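Local structure of putative exported protein (Bacteroides fragilis, 4RAA) at residues A[195-207]-A[217-229]. The protein is of unknown function but adopts a six-bladed beta-propeller fold of the YWTD type and is probably exported from the cell. Sequence-based numbering, arbitrary orientation.
Sequences NVFAYTPFDLTIY and AHSFSFEGTDIPS
Leu204 is packed between Phe222 and Ile227, where 217-229 leaves its strand and turns back. With chi1 at -66° its CG lies anti to the carbonyl carbon, and the two methyls fan out: CD2 reaches the edge of the Phe222 ring at CE1 (4.0 Å), CD1 meets Asp226 OD1 (3.6 Å). The Leu204 and Ile227 side chains run past each other in opposite directions, CG 3.6 Å from CG2. Tyr257 of the next antiparallel sheet also touches Leu204. Further along the same buried face, Ile206 CD1 lies in the plane of the Phe220 ring, 3.6 Å from CZ.

The backbones pair as an antiparallel hairpin. Ile206 N donates to His218 O (2.8 Å), whereas Ile206 O takes Ala217 N (2.7 Å) and, weakly, His218 N: a classic beta bulge. Leu204 O, at the centre of an inverse gamma turn, accepts Phe220 N (3.0 Å) from above its carbonyl plane.

The other face is looser, polar and partly exposed. Thr205 OG1 merely grazes Ser219 CB (4.2 Å), and Asp203 spends its carboxylate within 195-207, OD1 on Thr205 OG1 and OD2, through its syn lone pair, on Tyr207 OH. Backbone hydrogen bonds therefore set the register and apolar contacts pack most of one face, where His218 NE2 bonds Glu261, while the polar groups opposite are tied to each other within 195-207.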
ATOM      1  N   ASN A 195      -7.802  -0.914 -25.166  1.00 37.00           N
ATOM      2  CA  ASN A 195      -6.779   0.125 -25.350  1.00 36.15           C
ATOM      3  C   ASN A 195      -7.014   1.376 -24.509  1.00 35.11           C
ATOM      4  O   ASN A 195      -8.154   1.833 -24.346  1.00 33.22           O
ATOM      5  CB  ASN A 195      -6.660   0.533 -26.824  1.00 36.76           C
ATOM      6  CG  ASN A 195      -6.090  -0.569 -27.690  1.00 39.16           C
ATOM      7  OD1 ASN A 195      -6.735  -1.010 -28.636  1.00 41.15           O
ATOM      8  ND2 ASN A 195      -4.882  -1.040 -27.360  1.00 39.69           N
ATOM      9  N   VAL A 196      -5.906   1.921 -24.008  1.00 34.96           N
ATOM     10  CA  VAL A 196      -5.886   3.105 -23.174  1.00 33.34           C
ATOM     11  C   VAL A 196      -5.294   4.242 -24.006  1.00 32.23           C
ATOM     12  O   VAL A 196      -4.268   4.079 -24.653  1.00 31.93           O
ATOM     13  CB  VAL A 196      -5.057   2.870 -21.899  1.00 33.67           C
ATOM     14  CG1 VAL A 196      -5.265   4.015 -20.908  1.00 32.97           C
ATOM     15  CG2 VAL A 196      -5.457   1.544 -21.257  1.00 34.92           C
ATOM     16  N   PHE A 197      -5.960   5.389 -23.975  1.00 31.82           N
ATOM     17  CA  PHE A 197      -5.549   6.570 -24.723  1.00 31.26           C
ATOM     18  C   PHE A 197      -5.288   7.720 -23.769  1.00 30.23           C
ATOM     19  O   PHE A 197      -5.809   7.728 -22.656  1.00 29.64           O
ATOM     20  CB  PHE A 197      -6.625   6.932 -25.736  1.00 31.70           C
ATOM     21  CG  PHE A 197      -6.867   5.858 -26.749  1.00 32.38           C
ATOM     22  CD1 PHE A 197      -7.683   4.768 -26.444  1.00 32.72           C
ATOM     23  CD2 PHE A 197      -6.271   5.918 -28.005  1.00 33.39           C
ATOM     24  CE1 PHE A 197      -7.897   3.756 -27.373  1.00 33.81           C
ATOM     25  CE2 PHE A 197      -6.482   4.907 -28.942  1.00 34.76           C
ATOM     26  CZ  PHE A 197      -7.298   3.826 -28.626  1.00 34.84           C
ATOM     27  N   ALA A 198      -4.474   8.676 -24.210  1.00 30.21           N
ATOM     28  CA  ALA A 198      -4.100   9.841 -23.391  1.00 30.14           C
ATOM     29  C   ALA A 198      -3.825  11.079 -24.246  1.00 31.04           C
ATOM     30  O   ALA A 198      -3.561  10.953 -25.448  1.00 32.37           O
ATOM     31  CB  ALA A 198      -2.893   9.506 -22.519  1.00 30.06           C
ATOM     32  N   TYR A 199      -3.906  12.262 -23.626  1.00 30.90           N
ATOM     33  CA  TYR A 199      -3.660  13.537 -24.322  1.00 31.95           C
ATOM     34  C   TYR A 199      -3.321  14.693 -23.383  1.00 32.78           C
ATOM     35  O   TYR A 199      -3.663  14.657 -22.198  1.00 32.74           O
ATOM     36  CB  TYR A 199      -4.854  13.910 -25.206  1.00 32.04           C
ATOM     37  CG  TYR A 199      -6.156  14.106 -24.470  1.00 31.31           C
ATOM     38  CD1 TYR A 199      -7.008  13.034 -24.206  1.00 30.73           C
ATOM     39  CD2 TYR A 199      -6.550  15.380 -24.043  1.00 32.11           C
ATOM     40  CE1 TYR A 199      -8.211  13.225 -23.526  1.00 30.78           C
ATOM     41  CE2 TYR A 199      -7.749  15.586 -23.362  1.00 31.28           C
ATOM     42  CZ  TYR A 199      -8.577  14.508 -23.109  1.00 30.67           C
ATOM     43  OH  TYR A 199      -9.751  14.728 -22.445  1.00 30.26           O
ATOM     44  N   THR A 200      -2.683  15.724 -23.947  1.00 34.60           N
ATOM     45  CA  THR A 200      -2.196  16.893 -23.199  1.00 34.86           C
ATOM     46  C   THR A 200      -2.840  18.191 -23.681  1.00 36.20           C
ATOM     47  O   THR A 200      -3.357  18.240 -24.802  1.00 37.19           O
ATOM     48  CB  THR A 200      -0.669  17.012 -23.321  1.00 35.62           C
ATOM     49  OG1 THR A 200      -0.310  17.260 -24.679  1.00 36.35           O
ATOM     50  CG2 THR A 200       0.017  15.740 -22.836  1.00 35.35           C
ATOM     51  N   PRO A 201      -2.794  19.257 -22.849  1.00 37.10           N
ATOM     52  CA  PRO A 201      -3.457  20.495 -23.284  1.00 37.50           C
ATOM     53  C   PRO A 201      -2.830  21.261 -24.441  1.00 38.59           C
ATOM     54  O   PRO A 201      -3.548  22.076 -25.023  1.00 40.65           O
ATOM     55  CB  PRO A 201      -3.467  21.374 -22.016  1.00 37.72           C
ATOM     56  CG  PRO A 201      -2.916  20.533 -20.913  1.00 37.43           C
ATOM     57  CD  PRO A 201      -2.120  19.443 -21.548  1.00 36.97           C
ATOM     58  N   PHE A 202      -1.553  21.009 -24.776  1.00 38.23           N
ATOM     59  CA  PHE A 202      -0.833  21.773 -25.828  1.00 38.55           C
ATOM     60  C   PHE A 202      -0.333  20.901 -26.979  1.00 37.76           C
ATOM     61  O   PHE A 202       0.725  21.163 -27.564  1.00 38.75           O
ATOM     62  CB  PHE A 202       0.325  22.574 -25.201  1.00 39.57           C
ATOM     63  CG  PHE A 202      -0.051  23.264 -23.919  1.00 39.42           C
ATOM     64  CD1 PHE A 202      -1.092  24.180 -23.896  1.00 39.85           C
ATOM     65  CD2 PHE A 202       0.619  22.988 -22.726  1.00 39.40           C
ATOM     66  CE1 PHE A 202      -1.466  24.814 -22.711  1.00 40.11           C
ATOM     67  CE2 PHE A 202       0.254  23.618 -21.540  1.00 39.12           C
ATOM     68  CZ  PHE A 202      -0.790  24.533 -21.531  1.00 39.43           C
ATOM     69  N   ASP A 203      -1.131  19.894 -27.324  1.00 36.18           N
ATOM     70  CA  ASP A 203      -0.823  18.955 -28.411  1.00 36.07           C
ATOM     71  C   ASP A 203      -2.140  18.302 -28.855  1.00 34.65           C
ATOM     72  O   ASP A 203      -2.630  17.380 -28.193  1.00 33.60           O
ATOM     73  CB  ASP A 203       0.209  17.913 -27.928  1.00 35.71           C
ATOM     74  CG  ASP A 203       0.566  16.863 -28.977  1.00 35.65           C
ATOM     75  OD1 ASP A 203       0.151  16.956 -30.146  1.00 35.50           O
ATOM     76  OD2 ASP A 203       1.279  15.914 -28.602  1.00 35.82           O
ATOM     77  N   LEU A 204      -2.691  18.772 -29.976  1.00 34.59           N
ATOM     78  CA  LEU A 204      -3.961  18.260 -30.514  1.00 33.83           C
ATOM     79  C   LEU A 204      -3.766  16.887 -31.145  1.00 34.06           C
ATOM     80  O   LEU A 204      -3.889  16.714 -32.362  1.00 34.86           O
ATOM     81  CB  LEU A 204      -4.564  19.244 -31.522  1.00 34.28           C
ATOM     82  CG  LEU A 204      -5.004  20.582 -30.943  1.00 34.40           C
ATOM     83  CD1 LEU A 204      -5.355  21.546 -32.072  1.00 35.45           C
ATOM     84  CD2 LEU A 204      -6.170  20.413 -29.966  1.00 33.22           C
ATOM     85  N   THR A 205      -3.468  15.917 -30.284  1.00 33.43           N
ATOM     86  CA  THR A 205      -3.195  14.541 -30.673  1.00 33.32           C
ATOM     87  C   THR A 205      -3.599  13.618 -29.529  1.00 32.13           C
ATOM     88  O   THR A 205      -3.318  13.919 -28.367  1.00 31.70           O
ATOM     89  CB  THR A 205      -1.698  14.314 -30.994  1.00 34.33           C
ATOM     90  OG1 THR A 205      -1.248  15.268 -31.966  1.00 35.39           O
ATOM     91  CG2 THR A 205      -1.450  12.896 -31.539  1.00 34.60           C
ATOM     92  N   ILE A 206      -4.285  12.531 -29.865  1.00 32.06           N
ATOM     93  CA  ILE A 206      -4.649  11.487 -28.908  1.00 31.66           C
ATOM     94  C   ILE A 206      -3.731  10.313 -29.207  1.00 31.96           C
ATOM     95  O   ILE A 206      -3.685   9.840 -30.350  1.00 32.31           O
ATOM     96  CB  ILE A 206      -6.133  11.104 -29.008  1.00 31.52           C
ATOM     97  CG1 ILE A 206      -6.944  12.263 -28.438  1.00 31.33           C
ATOM     98  CG2 ILE A 206      -6.426   9.817 -28.226  1.00 31.28           C
ATOM     99  CD1 ILE A 206      -8.425  12.156 -28.632  1.00 31.53           C
ATOM    100  N   TYR A 207      -3.021   9.857 -28.173  1.00 31.79           N
ATOM    101  CA  TYR A 207      -2.061   8.760 -28.277  1.00 32.76           C
ATOM    102  C   TYR A 207      -2.605   7.517 -27.593  1.00 32.65           C
ATOM    103  O   TYR A 207      -3.162   7.615 -26.519  1.00 31.71           O
ATOM    104  CB  TYR A 207      -0.730   9.155 -27.617  1.00 32.99           C
ATOM    105  CG  TYR A 207      -0.062  10.376 -28.216  1.00 33.48           C
ATOM    106  CD1 TYR A 207      -0.364  11.662 -27.746  1.00 33.28           C
ATOM    107  CD2 TYR A 207       0.881  10.254 -29.249  1.00 34.61           C
ATOM    108  CE1 TYR A 207       0.247  12.789 -28.287  1.00 34.05           C
ATOM    109  CE2 TYR A 207       1.497  11.376 -29.799  1.00 35.23           C
ATOM    110  CZ  TYR A 207       1.178  12.636 -29.315  1.00 35.04           C
ATOM    111  OH  TYR A 207       1.772  13.739 -29.849  1.00 35.97           O
ATOM    112  N   ALA A 217      -3.291   8.081 -32.414  1.00 37.88           N
ATOM    113  CA  ALA A 217      -4.552   7.507 -32.914  1.00 36.95           C
ATOM    114  C   ALA A 217      -5.460   8.542 -33.619  1.00 36.13           C
ATOM    115  O   ALA A 217      -6.169   8.191 -34.559  1.00 36.74           O
ATOM    116  CB  ALA A 217      -5.300   6.839 -31.773  1.00 36.18           C
ATOM    117  N   HIS A 218      -5.482   9.782 -33.137  1.00 34.57           N
ATOM    118  CA  HIS A 218      -6.246  10.878 -33.774  1.00 34.77           C
ATOM    119  C   HIS A 218      -5.481  12.183 -33.613  1.00 34.66           C
ATOM    120  O   HIS A 218      -4.815  12.367 -32.603  1.00 33.84           O
ATOM    121  CB  HIS A 218      -7.636  11.093 -33.127  1.00 33.75           C
ATOM    122  CG  HIS A 218      -8.445   9.843 -32.951  1.00 33.90           C
ATOM    123  ND1 HIS A 218      -9.220   9.305 -33.955  1.00 34.69           N
ATOM    124  CD2 HIS A 218      -8.604   9.030 -31.881  1.00 33.77           C
ATOM    125  CE1 HIS A 218      -9.816   8.212 -33.514  1.00 34.68           C
ATOM    126  NE2 HIS A 218      -9.460   8.024 -32.256  1.00 34.02           N
ATOM    127  N   SER A 219      -5.557  13.059 -34.611  1.00 35.70           N
ATOM    128  CA  SER A 219      -5.012  14.424 -34.512  1.00 36.67           C
ATOM    129  C   SER A 219      -6.106  15.408 -34.960  1.00 36.91           C
ATOM    130  O   SER A 219      -6.910  15.089 -35.843  1.00 37.42           O
ATOM    131  CB  SER A 219      -3.708  14.605 -35.291  1.00 38.06           C
ATOM    132  OG  SER A 219      -3.900  14.460 -36.682  1.00 40.27           O
ATOM    133  N   PHE A 220      -6.146  16.581 -34.333  1.00 36.88           N
ATOM    134  CA  PHE A 220      -7.171  17.583 -34.620  1.00 37.74           C
ATOM    135  C   PHE A 220      -6.607  18.895 -35.141  1.00 39.04           C
ATOM    136  O   PHE A 220      -5.453  19.243 -34.910  1.00 39.61           O
ATOM    137  CB  PHE A 220      -7.985  17.887 -33.365  1.00 37.53           C
ATOM    138  CG  PHE A 220      -8.443  16.663 -32.628  1.00 37.85           C
ATOM    139  CD1 PHE A 220      -9.488  15.892 -33.130  1.00 38.30           C
ATOM    140  CD2 PHE A 220      -7.835  16.277 -31.424  1.00 38.28           C
ATOM    141  CE1 PHE A 220      -9.927  14.753 -32.457  1.00 38.29           C
ATOM    142  CE2 PHE A 220      -8.264  15.133 -30.745  1.00 38.12           C
ATOM    143  CZ  PHE A 220      -9.318  14.370 -31.268  1.00 37.72           C
ATOM    144  N   SER A 221      -7.452  19.591 -35.885  1.00 40.37           N
ATOM    145  CA  SER A 221      -7.192  20.939 -36.370  1.00 42.22           C
ATOM    146  C   SER A 221      -8.567  21.610 -36.390  1.00 42.11           C
ATOM    147  O   SER A 221      -9.570  20.959 -36.720  1.00 41.94           O
ATOM    148  CB  SER A 221      -6.544  20.943 -37.757  1.00 43.93           C
ATOM    149  OG  SER A 221      -7.417  20.397 -38.726  1.00 44.58           O
ATOM    150  N   PHE A 222      -8.607  22.877 -35.993  1.00 42.47           N
ATOM    151  CA  PHE A 222      -9.836  23.664 -35.948  1.00 42.21           C
ATOM    152  C   PHE A 222      -9.607  24.887 -36.809  1.00 44.07           C
ATOM    153  O   PHE A 222      -8.521  25.455 -36.779  1.00 45.33           O
ATOM    154  CB  PHE A 222     -10.148  24.051 -34.502  1.00 41.42           C
ATOM    155  CG  PHE A 222     -10.362  22.867 -33.591  1.00 39.30           C
ATOM    156  CD1 PHE A 222      -9.266  22.209 -33.004  1.00 38.96           C
ATOM    157  CD2 PHE A 222     -11.648  22.396 -33.319  1.00 38.11           C
ATOM    158  CE1 PHE A 222      -9.451  21.104 -32.164  1.00 37.74           C
ATOM    159  CE2 PHE A 222     -11.841  21.301 -32.477  1.00 37.68           C
ATOM    160  CZ  PHE A 222     -10.740  20.645 -31.905  1.00 37.25           C
ATOM    161  N   GLU A 223     -10.612  25.275 -37.592  1.00 45.78           N
ATOM    162  CA  GLU A 223     -10.504  26.440 -38.475  1.00 47.91           C
ATOM    163  C   GLU A 223     -10.374  27.711 -37.620  1.00 48.13           C
ATOM    164  O   GLU A 223     -11.082  27.869 -36.616  1.00 47.12           O
ATOM    165  CB  GLU A 223     -11.719  26.533 -39.426  1.00 48.96           C
ATOM    166  CG  GLU A 223     -11.669  27.677 -40.451  1.00 51.14           C
ATOM    167  CD  GLU A 223     -12.952  27.870 -41.257  1.00 51.81           C
ATOM    168  OE1 GLU A 223     -14.057  27.539 -40.772  1.00 50.48           O
ATOM    169  OE2 GLU A 223     -12.854  28.396 -42.387  1.00 53.48           O
ATOM    170  N   GLY A 224      -9.436  28.579 -38.007  1.00 49.81           N
ATOM    171  CA  GLY A 224      -9.212  29.870 -37.344  1.00 50.79           C
ATOM    172  C   GLY A 224      -8.679  29.865 -35.919  1.00 49.20           C
ATOM    173  O   GLY A 224      -8.772  30.875 -35.231  1.00 50.13           O
ATOM    174  N   THR A 225      -8.126  28.741 -35.476  1.00 47.43           N
ATOM    175  CA  THR A 225      -7.563  28.624 -34.129  1.00 45.80           C
ATOM    176  C   THR A 225      -6.651  27.419 -34.021  1.00 43.86           C
ATOM    177  O   THR A 225      -6.618  26.571 -34.901  1.00 43.57           O
ATOM    178  CB  THR A 225      -8.644  28.530 -33.029  1.00 44.89           C
ATOM    179  OG1 THR A 225      -8.018  28.608 -31.741  1.00 44.79           O
ATOM    180  CG2 THR A 225      -9.459  27.230 -33.121  1.00 43.51           C
ATOM    181  N   ASP A 226      -5.918  27.366 -32.921  1.00 42.80           N
ATOM    182  CA  ASP A 226      -4.978  26.291 -32.666  1.00 42.02           C
ATOM    183  C   ASP A 226      -4.628  26.293 -31.176  1.00 41.28           C
ATOM    184  O   ASP A 226      -5.100  27.149 -30.425  1.00 41.29           O
ATOM    185  CB  ASP A 226      -3.712  26.534 -33.526  1.00 42.98           C
ATOM    186  CG  ASP A 226      -2.862  25.282 -33.744  1.00 42.25           C
ATOM    187  OD1 ASP A 226      -3.242  24.172 -33.336  1.00 41.16           O
ATOM    188  OD2 ASP A 226      -1.787  25.415 -34.349  1.00 43.28           O
ATOM    189  N   ILE A 227      -3.879  25.285 -30.746  1.00 40.28           N
ATOM    190  CA  ILE A 227      -3.284  25.269 -29.403  1.00 40.11           C
ATOM    191  C   ILE A 227      -2.230  26.388 -29.289  1.00 42.09           C
ATOM    192  O   ILE A 227      -1.640  26.783 -30.303  1.00 43.68           O
ATOM    193  CB  ILE A 227      -2.553  23.940 -29.057  1.00 39.32           C
ATOM    194  CG1 ILE A 227      -1.730  23.428 -30.272  1.00 40.75           C
ATOM    195  CG2 ILE A 227      -3.562  22.910 -28.593  1.00 37.37           C
ATOM    196  CD1 ILE A 227      -0.543  22.562 -29.960  1.00 41.15           C
ATOM    197  N   PRO A 228      -1.966  26.882 -28.063  1.00 42.36           N
ATOM    198  CA  PRO A 228      -0.922  27.905 -27.872  1.00 43.86           C
ATOM    199  C   PRO A 228       0.479  27.393 -28.191  1.00 44.32           C
ATOM    200  O   PRO A 228       0.750  26.211 -27.966  1.00 43.17           O
ATOM    201  CB  PRO A 228      -1.013  28.221 -26.376  1.00 43.42           C
ATOM    202  CG  PRO A 228      -2.355  27.752 -25.986  1.00 41.95           C
ATOM    203  CD  PRO A 228      -2.592  26.530 -26.779  1.00 40.94           C
ATOM    204  N   SER A 229       1.347  28.272 -28.695  1.00 46.12           N
ATOM    205  CA  SER A 229       2.749  27.909 -28.970  1.00 47.65           C
ATOM    206  C   SER A 229       3.517  27.795 -27.652  1.00 48.12           C
ATOM    207  O   SER A 229       3.041  28.246 -26.608  1.00 48.80           O
ATOM    208  CB  SER A 229       3.432  28.953 -29.871  1.00 49.76           C
ATOM    209  OG  SER A 229       3.545  30.216 -29.236  1.00 50.53           O
TER